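Local coordinates for DUF2520 domain-containing protein (Thermotoga maritima, PDB 2I76) that is of unknown function but binds NADPH, probably as a dehydrogenase-like protein with a Rossmann-type nucleotide-binding domain joined to a helical region, at residues V8-L13 with I30-I35; S93-K98 with I152-K157; A103-N108 with F126-D131. One frame throughout, in Å; residues are numbered along the deposited sequence.

Interaction 1: V8-L13 with I30-I35; sequences VGTGTL and ILSRSI. With NDP (NADPH dihydro-nicotinamide-adenine-dinucleotide phosphate), chain C.
A parallel beta bridge joins Val-8 to Leu-31 where strands 6-8 and 30-31 reach their C-terminal ends, beside the bound NADPH. Gly-9 N donates to Leu-31 O at 2.8 Å, a fairly straight bond (157° at the hydrogen). On one face of the sheet Val-8 CG1 lies 4.0 Å from Leu-31 CB, the two side chains running at a slant to each other. Beyond the bridge, Thr-10 CG2 rests on Ser-32 CB at 3.6 Å and reaches less closely to Ile-30 CG2, with Arg-37 and Leu-41 of helix 35-44 beside it. The Gly-Thr-Gly turn between strand 6-8 and helix 12-19 is the glycine-rich loop of a Rossmann fold; at the backbone angles of Gly-9 any side chain would run into the preceding carbonyl oxygen. Thr-10 N makes a weak bond to O2X of the NADPH 2'-phosphate. Ser-32 OG, anti to its own N (chi1 175°), faces that phosphate and accepts from Ser-34 N at 3.3 Å, an ST turn. A valine in place of Ser-32 would probably leave Ser-34 N without this acceptor and set a methyl against the phosphate. Ser-34 N-caps helix 35-44 through a bond from Arg-37 N to its OG.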
loop_
_atom_site.group_PDB
_atom_site.type_symbol
_atom_site.label_atom_id
_atom_site.label_comp_id
_atom_site.label_asym_id
_atom_site.label_seq_id
_atom_site.Cartn_x
_atom_site.Cartn_y
_atom_site.Cartn_z
ATOM N N VAL A 8 19.295 21.568 16.040
ATOM C CA VAL A 8 19.751 22.449 14.977
ATOM C C VAL A 8 18.743 22.311 13.853
ATOM O O VAL A 8 18.336 21.208 13.516
ATOM C CB VAL A 8 21.126 22.051 14.439
ATOM C CG1 VAL A 8 21.642 23.167 13.530
ATOM C CG2 VAL A 8 22.091 21.772 15.594
ATOM N N GLY A 9 18.319 23.424 13.280
ATOM C CA GLY A 9 17.354 23.322 12.210
ATOM C C GLY A 9 15.897 23.276 12.654
ATOM O O GLY A 9 15.355 22.211 12.969
ATOM N N THR A 10 15.274 24.453 12.636
ATOM C CA THR A 10 13.882 24.687 13.007
ATOM C C THR A 10 12.863 23.921 12.154
ATOM O O THR A 10 11.714 24.337 12.024
ATOM C CB THR A 10 13.579 26.217 12.934
ATOM O OG1 THR A 10 14.003 26.742 11.664
ATOM C CG2 THR A 10 14.332 26.960 14.038
ATOM N N GLY A 11 13.279 22.793 11.589
ATOM C CA GLY A 11 12.380 22.007 10.760
ATOM C C GLY A 11 11.142 21.443 11.448
ATOM O O GLY A 11 11.115 21.229 12.658
ATOM N N THR A 12 10.105 21.200 10.656
ATOM C CA THR A 12 8.846 20.646 11.147
ATOM C C THR A 12 9.121 19.469 12.076
ATOM O O THR A 12 8.400 19.235 13.043
ATOM C CB THR A 12 7.988 20.120 9.966
ATOM O OG1 THR A 12 7.824 21.160 8.990
ATOM C CG2 THR A 12 6.614 19.616 10.462
ATOM N N LEU A 13 10.180 18.732 11.762
ATOM C CA LEU A 13 10.545 17.553 12.526
ATOM C C LEU A 13 11.115 17.836 13.913
ATOM O O LEU A 13 11.049 16.983 14.796
ATOM C CB LEU A 13 11.531 16.702 11.717
ATOM C CG LEU A 13 11.829 15.318 12.295
ATOM C CD1 LEU A 13 10.521 14.653 12.672
ATOM C CD2 LEU A 13 12.586 14.468 11.297
ATOM N N ILE A 30 18.597 26.130 20.387
ATOM C CA ILE A 30 17.955 25.709 19.149
ATOM C C ILE A 30 18.564 26.602 18.095
ATOM O O ILE A 30 18.279 27.798 18.059
ATOM C CB ILE A 30 16.439 25.967 19.198
ATOM C CG1 ILE A 30 15.819 25.170 20.340
ATOM C CG2 ILE A 30 15.808 25.593 17.876
ATOM C CD1 ILE A 30 14.492 25.695 20.787
ATOM N N LEU A 31 19.397 26.029 17.235
ATOM C CA LEU A 31 20.059 26.824 16.214
ATOM C C LEU A 31 19.326 26.851 14.886
ATOM O O LEU A 31 18.645 25.901 14.517
ATOM C CB LEU A 31 21.484 26.314 16.027
ATOM C CG LEU A 31 22.165 26.007 17.363
ATOM C CD1 LEU A 31 23.596 25.565 17.088
ATOM C CD2 LEU A 31 22.109 27.225 18.289
ATOM N N SER A 32 19.465 27.967 14.188
ATOM C CA SER A 32 18.844 28.162 12.896
ATOM C C SER A 32 19.673 29.219 12.179
ATOM O O SER A 32 20.455 29.927 12.813
ATOM C CB SER A 32 17.397 28.645 13.080
ATOM O OG SER A 32 16.766 28.962 11.844
ATOM N N ARG A 33 19.520 29.319 10.862
ATOM C CA ARG A 33 20.256 30.317 10.096
ATOM C C ARG A 33 19.670 31.675 10.471
ATOM O O ARG A 33 20.349 32.695 10.405
ATOM C CB ARG A 33 20.104 30.059 8.601
ATOM N N SER A 34 18.403 31.659 10.878
ATOM C CA SER A 34 17.688 32.861 11.292
ATOM C C SER A 34 17.670 32.931 12.813
ATOM O O SER A 34 17.446 31.920 13.477
ATOM C CB SER A 34 16.248 32.818 10.778
ATOM O OG SER A 34 15.461 33.847 11.350
ATOM N N ILE A 35 17.904 34.115 13.366
ATOM C CA ILE A 35 17.894 34.265 14.818
ATOM C C ILE A 35 16.450 34.285 15.307
ATOM O O ILE A 35 16.153 33.822 16.407
ATOM C CB ILE A 35 18.609 35.558 15.264
ATOM C CG1 ILE A 35 18.571 35.668 16.790
ATOM C CG2 ILE A 35 17.941 36.776 14.631
ATOM C CD1 ILE A 35 19.105 34.456 17.504
HETATM P PA NDP C . 13.453 20.617 6.332
HETATM O O1A NDP C . 12.125 20.873 6.844
HETATM O O2A NDP C . 13.880 20.990 4.931
HETATM O O5B NDP C . 14.492 21.264 7.380
HETATM C C5B NDP C . 14.464 22.669 7.522
HETATM C C4B NDP C . 15.542 22.972 8.532
HETATM O O4B NDP C . 16.816 22.584 7.898
HETATM C C3B NDP C . 15.644 24.407 8.845
HETATM O O3B NDP C . 15.964 24.562 10.222
HETATM C C2B NDP C . 16.685 24.943 7.971
HETATM O O2B NDP C . 17.301 26.213 8.225
HETATM C C1B NDP C . 17.607 23.780 7.849
HETATM N N9A NDP C . 18.369 23.917 6.561
HETATM C C8A NDP C . 17.894 23.771 5.227
HETATM N N7A NDP C . 18.859 23.979 4.353
HETATM C C5A NDP C . 19.983 24.275 5.065
HETATM C C6A NDP C . 21.345 24.591 4.719
HETATM N N6A NDP C . 21.714 24.658 3.427
HETATM N N1A NDP C . 22.267 24.844 5.721
HETATM C C2A NDP C . 21.891 24.776 7.044
HETATM N N3A NDP C . 20.631 24.481 7.472
HETATM C C4A NDP C . 19.715 24.231 6.426
HETATM O O3 NDP C . 13.846 19.135 6.583
HETATM P PN NDP C . 13.682 17.518 6.303
HETATM O O1N NDP C . 13.972 17.680 4.874
HETATM O O2N NDP C . 12.279 17.355 6.813
HETATM O O5D NDP C . 14.584 16.441 7.033
HETATM C C5D NDP C . 15.641 16.802 7.965
HETATM C C4D NDP C . 16.258 15.460 8.462
HETATM O O4D NDP C . 15.209 14.646 9.001
HETATM C C3D NDP C . 16.914 14.627 7.357
HETATM O O3D NDP C . 18.126 14.072 7.876
HETATM C C2D NDP C . 15.860 13.604 6.965
HETATM O O2D NDP C . 16.447 12.471 6.345
HETATM C C1D NDP C . 15.162 13.362 8.355
HETATM N N1N NDP C . 13.722 12.894 8.256
HETATM C C2N NDP C . 12.723 13.737 7.626
HETATM C C3N NDP C . 11.350 13.195 7.576
HETATM C C7N NDP C . 10.263 13.973 6.957
HETATM O O7N NDP C . 9.077 13.550 6.860
HETATM N N7N NDP C . 10.508 15.214 6.445
HETATM C C4N NDP C . 11.101 11.908 8.133
HETATM C C5N NDP C . 12.072 11.124 8.727
HETATM C C6N NDP C . 13.383 11.611 8.790
HETATM P P2B NDP C . 16.990 27.165 9.398
HETATM O O1X NDP C . 17.891 28.284 9.103
HETATM O O2X NDP C . 17.330 26.504 10.682
HETATM O O3X NDP C . 15.527 27.591 9.376
#

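Interaction 2: S93-K98 with I152-K157; sequences SSEIFK and IPSEKK
Ser-93 and Ser-154 meet through their hydroxyls, OG to OG at 3.1 Å, their CB atoms directed at each other's segments. Ser-93 OG stands anti to its backbone N (chi1 -176°), which carries it across to the side chain of Ser-154; Ser-94 OG comes in alongside, 3.6 Å from Ser-154 OG. Ser-93 OG bonds to Glu-129 OE2 and Ser-94 OG probably to OE1, while Ser-154 OG lies doubtfully close to the same OE1; the serines gather round this buried carboxylate and probably limit its rotation. Glu-95 adds a looser polar neighbour: its OE2 is 3.5 Å from Ser-154 OG at too poor an angle for a bond, and touches chiefly Ser-154 CB. The contact joins the 3-10 turn 94-97, between strands 85-87 and 102-107 of the Rossmann-type sheet, to the loop leading from strand 149-151 into helix 157-168. Lys-98 N closes the turn on Glu-95 O at 3.0 Å, and the Phe-97 ring packs edge-to-face with His-87. The apolar share belongs to Lys-157, whose CD lies 3.7 Å from Ser-93 CA before the chain bends at its last torsion. Ile-152 and Lys-156 pack on Leu-185 of the second subunit.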
loop_
_atom_site.group_PDB
_atom_site.type_symbol
_atom_site.label_atom_id
_atom_site.label_comp_id
_atom_site.label_asym_id
_atom_site.label_seq_id
_atom_site.Cartn_x
_atom_site.Cartn_y
_atom_site.Cartn_z
ATOM N N SER A 93 23.943 7.429 7.479
ATOM C CA SER A 93 24.255 6.782 8.745
ATOM C C SER A 93 24.885 7.737 9.750
ATOM O O SER A 93 25.469 8.758 9.379
ATOM C CB SER A 93 25.220 5.626 8.491
ATOM O OG SER A 93 25.472 4.905 9.676
ATOM N N SER A 94 24.754 7.397 11.027
ATOM C CA SER A 94 25.350 8.190 12.097
ATOM C C SER A 94 26.831 8.382 11.765
ATOM O O SER A 94 27.367 9.490 11.860
ATOM C CB SER A 94 25.250 7.441 13.418
ATOM O OG SER A 94 25.982 6.220 13.351
ATOM N N GLU A 95 27.481 7.278 11.386
ATOM C CA GLU A 95 28.892 7.261 11.025
ATOM C C GLU A 95 29.333 8.408 10.134
ATOM O O GLU A 95 30.524 8.687 10.029
ATOM C CB GLU A 95 29.241 5.952 10.325
ATOM C CG GLU A 95 29.655 4.835 11.259
ATOM C CD GLU A 95 30.018 3.570 10.506
ATOM O OE1 GLU A 95 30.762 3.677 9.507
ATOM O OE2 GLU A 95 29.567 2.476 10.913
ATOM N N ILE A 96 28.393 9.070 9.476
ATOM C CA ILE A 96 28.777 10.170 8.611
ATOM C C ILE A 96 29.395 11.287 9.458
ATOM O O ILE A 96 30.046 12.188 8.932
ATOM C CB ILE A 96 27.558 10.708 7.816
ATOM C CG1 ILE A 96 28.029 11.721 6.768
ATOM C CG2 ILE A 96 26.546 11.338 8.759
ATOM C CD1 ILE A 96 26.912 12.295 5.898
ATOM N N PHE A 97 29.209 11.191 10.775
ATOM C CA PHE A 97 29.711 12.178 11.739
ATOM C C PHE A 97 31.173 11.978 12.121
ATOM O O PHE A 97 31.831 12.907 12.588
ATOM C CB PHE A 97 28.857 12.150 13.022
ATOM C CG PHE A 97 27.564 12.919 12.924
ATOM C CD1 PHE A 97 26.431 12.488 13.607
ATOM C CD2 PHE A 97 27.485 14.090 12.191
ATOM C CE1 PHE A 97 25.233 13.214 13.561
ATOM C CE2 PHE A 97 26.291 14.820 12.142
ATOM C CZ PHE A 97 25.166 14.376 12.831
ATOM N N LYS A 98 31.676 10.766 11.934
ATOM C CA LYS A 98 33.063 10.454 12.273
ATOM C C LYS A 98 33.500 11.099 13.598
ATOM O O LYS A 98 34.362 11.981 13.622
ATOM C CB LYS A 98 33.989 10.904 11.139
ATOM C CG LYS A 98 33.778 10.159 9.840
ATOM C CD LYS A 98 34.380 8.771 9.890
ATOM C CE LYS A 98 34.156 8.026 8.566
ATOM N NZ LYS A 98 35.107 6.879 8.343
ATOM N N ILE A 152 19.696 -1.199 13.788
ATOM C CA ILE A 152 20.233 -1.725 12.549
ATOM C C ILE A 152 21.694 -1.307 12.424
ATOM O O ILE A 152 22.049 -0.183 12.756
ATOM C CB ILE A 152 19.388 -1.187 11.351
ATOM C CG1 ILE A 152 20.233 -1.105 10.089
ATOM C CG2 ILE A 152 18.829 0.187 11.663
ATOM C CD1 ILE A 152 19.490 -0.487 8.930
ATOM N N PRO A 153 22.567 -2.206 11.949
ATOM C CA PRO A 153 23.965 -1.771 11.844
ATOM C C PRO A 153 24.108 -0.598 10.881
ATOM O O PRO A 153 23.285 -0.431 9.973
ATOM C CB PRO A 153 24.680 -3.026 11.346
ATOM C CG PRO A 153 23.621 -3.696 10.500
ATOM C CD PRO A 153 22.376 -3.541 11.350
ATOM N N SER A 154 25.145 0.214 11.081
ATOM C CA SER A 154 25.395 1.367 10.210
ATOM C C SER A 154 25.673 0.939 8.762
ATOM O O SER A 154 25.432 1.696 7.811
ATOM C CB SER A 154 26.590 2.181 10.722
ATOM O OG SER A 154 26.270 2.902 11.896
ATOM N N GLU A 155 26.183 -0.277 8.601
ATOM C CA GLU A 155 26.498 -0.786 7.275
ATOM C C GLU A 155 25.310 -1.492 6.607
ATOM O O GLU A 155 25.476 -2.328 5.712
ATOM C CB GLU A 155 27.727 -1.703 7.376
ATOM C CG GLU A 155 27.768 -2.518 8.655
ATOM C CD GLU A 155 27.114 -3.876 8.500
ATOM O OE1 GLU A 155 26.551 -4.389 9.497
ATOM O OE2 GLU A 155 27.181 -4.433 7.379
ATOM N N LYS A 156 24.108 -1.129 7.040
ATOM C CA LYS A 156 22.892 -1.706 6.491
ATOM C C LYS A 156 21.756 -0.688 6.405
ATOM O O LYS A 156 20.602 -1.045 6.184
ATOM C CB LYS A 156 22.449 -2.895 7.346
ATOM C CG LYS A 156 23.365 -4.099 7.283
ATOM C CD LYS A 156 23.547 -4.576 5.864
ATOM C CE LYS A 156 24.120 -5.970 5.860
ATOM N NZ LYS A 156 23.302 -6.888 6.736
ATOM N N LYS A 157 22.085 0.584 6.567
ATOM C CA LYS A 157 21.080 1.631 6.525
ATOM C C LYS A 157 20.560 1.867 5.109
ATOM O O LYS A 157 19.418 2.309 4.929
ATOM C CB LYS A 157 21.661 2.916 7.116
ATOM C CG LYS A 157 20.615 3.915 7.548
ATOM C CD LYS A 157 21.123 4.774 8.682
ATOM C CE LYS A 157 20.044 5.727 9.172
ATOM N NZ LYS A 157 18.790 5.003 9.477
#

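Interaction 3: A103-N108 with F126-D131; sequences ASIHPN and FGLEGD. With NDP (NADPH dihydro-nicotinamide-adenine-dinucleotide phosphate), chain C.
Ile-105 holds CG1 anti to its backbone N (chi1 -179°), while Phe-126 and Leu-128 turn CG anti to their carbonyl carbons (chi1 -70° for Phe-126), bringing the three together on one face of the sheet. Ile-105 CG1 is 3.5 Å from Leu-128 CD2, the two side chains side by side and pointing the same way, and 3.7 Å from Phe-126 CD2, which it meets at a slant. The next ring atom, CE2, reaches Pro-107 CB. Val-138 and Ala-142 of helix 135-145 cover this apolar face. The backbones run antiparallel, with Ile-105/Leu-128 and Pro-107/Phe-126 as non-hydrogen-bonded pairs on either side of the hydrogen-bonded pair His-106/Gly-127. Gly-127 N donates almost straight to His-106 O at 2.7 Å; His-106 N returns the bond to Gly-127 O at 2.8 Å. Towards Ala-103 the pairing weakens, Glu-129 N giving only a weak bond to Ser-104 O. The Glu-129 chain bends at its second torsion and brings OE2 alongside Ser-104 CB, 3.5 Å away, while OE2 bonds to Ser-93 OG. On the opposite face His-106 extends towards the coenzyme, its ring held by a bond between ND1 and Tyr-160 OH that probably fixes its rotation. Its CD2 lies 3.6 Å from C6N of the nicotinamide, and Pro-107 O is 3.4 Å from C5N. Strand 126-128, with 149-151 parallel to it, runs antiparallel to the five parallel strands of the Rossmann-type sheet, and the end of strand 102-107 forms part of the nicotinamide pocket.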
loop_
_atom_site.group_PDB
_atom_site.type_symbol
_atom_site.label_atom_id
_atom_site.label_comp_id
_atom_site.label_asym_id
_atom_site.label_seq_id
_atom_site.Cartn_x
_atom_site.Cartn_y
_atom_site.Cartn_z
ATOM N N ALA A 103 24.975 8.778 16.669
ATOM C CA ALA A 103 23.746 8.001 16.575
ATOM C C ALA A 103 22.863 8.473 15.421
ATOM O O ALA A 103 23.143 9.484 14.779
ATOM C CB ALA A 103 22.971 8.067 17.894
ATOM N N SER A 104 21.789 7.728 15.180
ATOM C CA SER A 104 20.859 8.026 14.103
ATOM C C SER A 104 19.448 7.545 14.460
ATOM O O SER A 104 19.249 6.352 14.695
ATOM C CB SER A 104 21.355 7.332 12.820
ATOM O OG SER A 104 20.470 7.516 11.729
ATOM N N ILE A 105 18.483 8.463 14.533
ATOM C CA ILE A 105 17.095 8.075 14.834
ATOM C C ILE A 105 16.152 8.463 13.695
ATOM O O ILE A 105 15.992 9.649 13.363
ATOM C CB ILE A 105 16.556 8.662 16.182
ATOM C CG1 ILE A 105 15.118 8.164 16.391
ATOM C CG2 ILE A 105 16.638 10.181 16.193
ATOM C CD1 ILE A 105 14.647 8.105 17.833
ATOM N N HIS A 106 15.525 7.444 13.110
ATOM C CA HIS A 106 14.649 7.648 11.969
ATOM C C HIS A 106 13.199 7.210 12.106
ATOM O O HIS A 106 12.899 6.008 12.119
ATOM C CB HIS A 106 15.256 6.980 10.727
ATOM C CG HIS A 106 14.431 7.163 9.493
ATOM N ND1 HIS A 106 13.463 6.261 9.101
ATOM C CD2 HIS A 106 14.366 8.193 8.615
ATOM C CE1 HIS A 106 12.835 6.729 8.038
ATOM N NE2 HIS A 106 13.362 7.899 7.722
ATOM N N PRO A 107 12.277 8.188 12.185
ATOM C CA PRO A 107 10.836 7.962 12.314
ATOM C C PRO A 107 10.194 7.690 10.949
ATOM O O PRO A 107 10.249 8.544 10.051
ATOM C CB PRO A 107 10.346 9.268 12.930
ATOM C CG PRO A 107 11.207 10.265 12.258
ATOM C CD PRO A 107 12.581 9.623 12.325
ATOM N N ASN A 108 9.601 6.507 10.784
ATOM C CA ASN A 108 8.963 6.184 9.511
ATOM C C ASN A 108 7.598 6.837 9.523
ATOM O O ASN A 108 6.618 6.257 9.974
ATOM C CB ASN A 108 8.831 4.665 9.319
ATOM C CG ASN A 108 10.177 3.969 9.170
ATOM O OD1 ASN A 108 10.884 3.732 10.146
ATOM N ND2 ASN A 108 10.534 3.648 7.938
ATOM N N PHE A 126 10.539 3.292 14.883
ATOM C CA PHE A 126 11.800 3.988 14.653
ATOM C C PHE A 126 12.956 3.126 14.181
ATOM O O PHE A 126 13.141 1.988 14.615
ATOM C CB PHE A 126 12.260 4.728 15.908
ATOM C CG PHE A 126 11.422 5.915 16.254
ATOM C CD1 PHE A 126 10.440 5.823 17.234
ATOM C CD2 PHE A 126 11.620 7.129 15.614
ATOM C CE1 PHE A 126 9.669 6.926 17.576
ATOM C CE2 PHE A 126 10.859 8.237 15.944
ATOM C CZ PHE A 126 9.879 8.136 16.929
ATOM N N GLY A 127 13.740 3.695 13.278
ATOM C CA GLY A 127 14.910 3.008 12.784
ATOM C C GLY A 127 16.082 3.687 13.458
ATOM O O GLY A 127 16.476 4.793 13.077
ATOM N N LEU A 128 16.624 3.044 14.482
ATOM C CA LEU A 128 17.751 3.612 15.198
ATOM C C LEU A 128 19.012 2.928 14.699
ATOM O O LEU A 128 18.949 1.890 14.041
ATOM C CB LEU A 128 17.588 3.401 16.707
ATOM C CG LEU A 128 16.159 3.509 17.246
ATOM C CD1 LEU A 128 16.186 3.561 18.757
ATOM C CD2 LEU A 128 15.490 4.747 16.692
ATOM N N GLU A 129 20.152 3.519 15.026
ATOM C CA GLU A 129 21.457 3.020 14.615
ATOM C C GLU A 129 22.430 4.074 15.141
ATOM O O GLU A 129 22.515 5.184 14.609
ATOM C CB GLU A 129 21.492 2.906 13.079
ATOM C CG GLU A 129 22.844 2.671 12.433
ATOM C CD GLU A 129 23.606 3.964 12.186
ATOM O OE1 GLU A 129 24.594 4.222 12.909
ATOM O OE2 GLU A 129 23.213 4.731 11.280
ATOM N N GLY A 130 23.133 3.741 16.216
ATOM C CA GLY A 130 24.061 4.693 16.788
ATOM C C GLY A 130 25.371 4.123 17.288
ATOM O O GLY A 130 25.703 2.943 17.098
ATOM N N ASP A 131 26.116 5.007 17.940
ATOM C CA ASP A 131 27.418 4.701 18.525
ATOM C C ASP A 131 27.249 3.681 19.641
ATOM O O ASP A 131 26.132 3.259 19.930
ATOM C CB ASP A 131 28.026 6.001 19.068
ATOM C CG ASP A 131 29.376 5.800 19.680
ATOM O OD1 ASP A 131 29.451 5.415 20.865
ATOM O OD2 ASP A 131 30.372 6.022 18.970
HETATM P PA NDP C . 13.453 20.617 6.332
HETATM O O1A NDP C . 12.125 20.873 6.844
HETATM O O2A NDP C . 13.880 20.990 4.931
HETATM O O5B NDP C . 14.492 21.264 7.380
HETATM C C5B NDP C . 14.464 22.669 7.522
HETATM C C4B NDP C . 15.542 22.972 8.532
HETATM O O4B NDP C . 16.816 22.584 7.898
HETATM C C3B NDP C . 15.644 24.407 8.845
HETATM O O3B NDP C . 15.964 24.562 10.222
HETATM C C2B NDP C . 16.685 24.943 7.971
HETATM O O2B NDP C . 17.301 26.213 8.225
HETATM C C1B NDP C . 17.607 23.780 7.849
HETATM N N9A NDP C . 18.369 23.917 6.561
HETATM C C8A NDP C . 17.894 23.771 5.227
HETATM N N7A NDP C . 18.859 23.979 4.353
HETATM C C5A NDP C . 19.983 24.275 5.065
HETATM C C6A NDP C . 21.345 24.591 4.719
HETATM N N6A NDP C . 21.714 24.658 3.427
HETATM N N1A NDP C . 22.267 24.844 5.721
HETATM C C2A NDP C . 21.891 24.776 7.044
HETATM N N3A NDP C . 20.631 24.481 7.472
HETATM C C4A NDP C . 19.715 24.231 6.426
HETATM O O3 NDP C . 13.846 19.135 6.583
HETATM P PN NDP C . 13.682 17.518 6.303
HETATM O O1N NDP C . 13.972 17.680 4.874
HETATM O O2N NDP C . 12.279 17.355 6.813
HETATM O O5D NDP C . 14.584 16.441 7.033
HETATM C C5D NDP C . 15.641 16.802 7.965
HETATM C C4D NDP C . 16.258 15.460 8.462
HETATM O O4D NDP C . 15.209 14.646 9.001
HETATM C C3D NDP C . 16.914 14.627 7.357
HETATM O O3D NDP C . 18.126 14.072 7.876
HETATM C C2D NDP C . 15.860 13.604 6.965
HETATM O O2D NDP C . 16.447 12.471 6.345
HETATM C C1D NDP C . 15.162 13.362 8.355
HETATM N N1N NDP C . 13.722 12.894 8.256
HETATM C C2N NDP C . 12.723 13.737 7.626
HETATM C C3N NDP C . 11.350 13.195 7.576
HETATM C C7N NDP C . 10.263 13.973 6.957
HETATM O O7N NDP C . 9.077 13.550 6.860
HETATM N N7N NDP C . 10.508 15.214 6.445
HETATM C C4N NDP C . 11.101 11.908 8.133
HETATM C C5N NDP C . 12.072 11.124 8.727
HETATM C C6N NDP C . 13.383 11.611 8.790
HETATM P P2B NDP C . 16.990 27.165 9.398
HETATM O O1X NDP C . 17.891 28.284 9.103
HETATM O O2X NDP C . 17.330 26.504 10.682
HETATM O O3X NDP C . 15.527 27.591 9.376
#

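Interactions 1 and 3 lie on one mixed sheet, whose strand order is 30-31, 6-8, 62-64, 85-87, 102-107, 126-128, 149-151; interaction 2 joins loops beside it. Interaction 1 lies at the first edge and closes first along the chain; interaction 3 joins the fifth and sixth strands. The centres of interactions 1 and 3 are about 20 Å apart. Both touch the same NADPH, one at its 2'-phosphate end and the other at its nicotinamide, so the coenzyme reaches from one contact to the other. Interaction 2 brackets interaction 3 in sequence, and the centres of interactions 2 and 3 are about 9 Å apart. Glu-129 probably bonds to Ser-93 and Ser-94 and packs on Ser-154, linking the end of strand 126-128 to both loops.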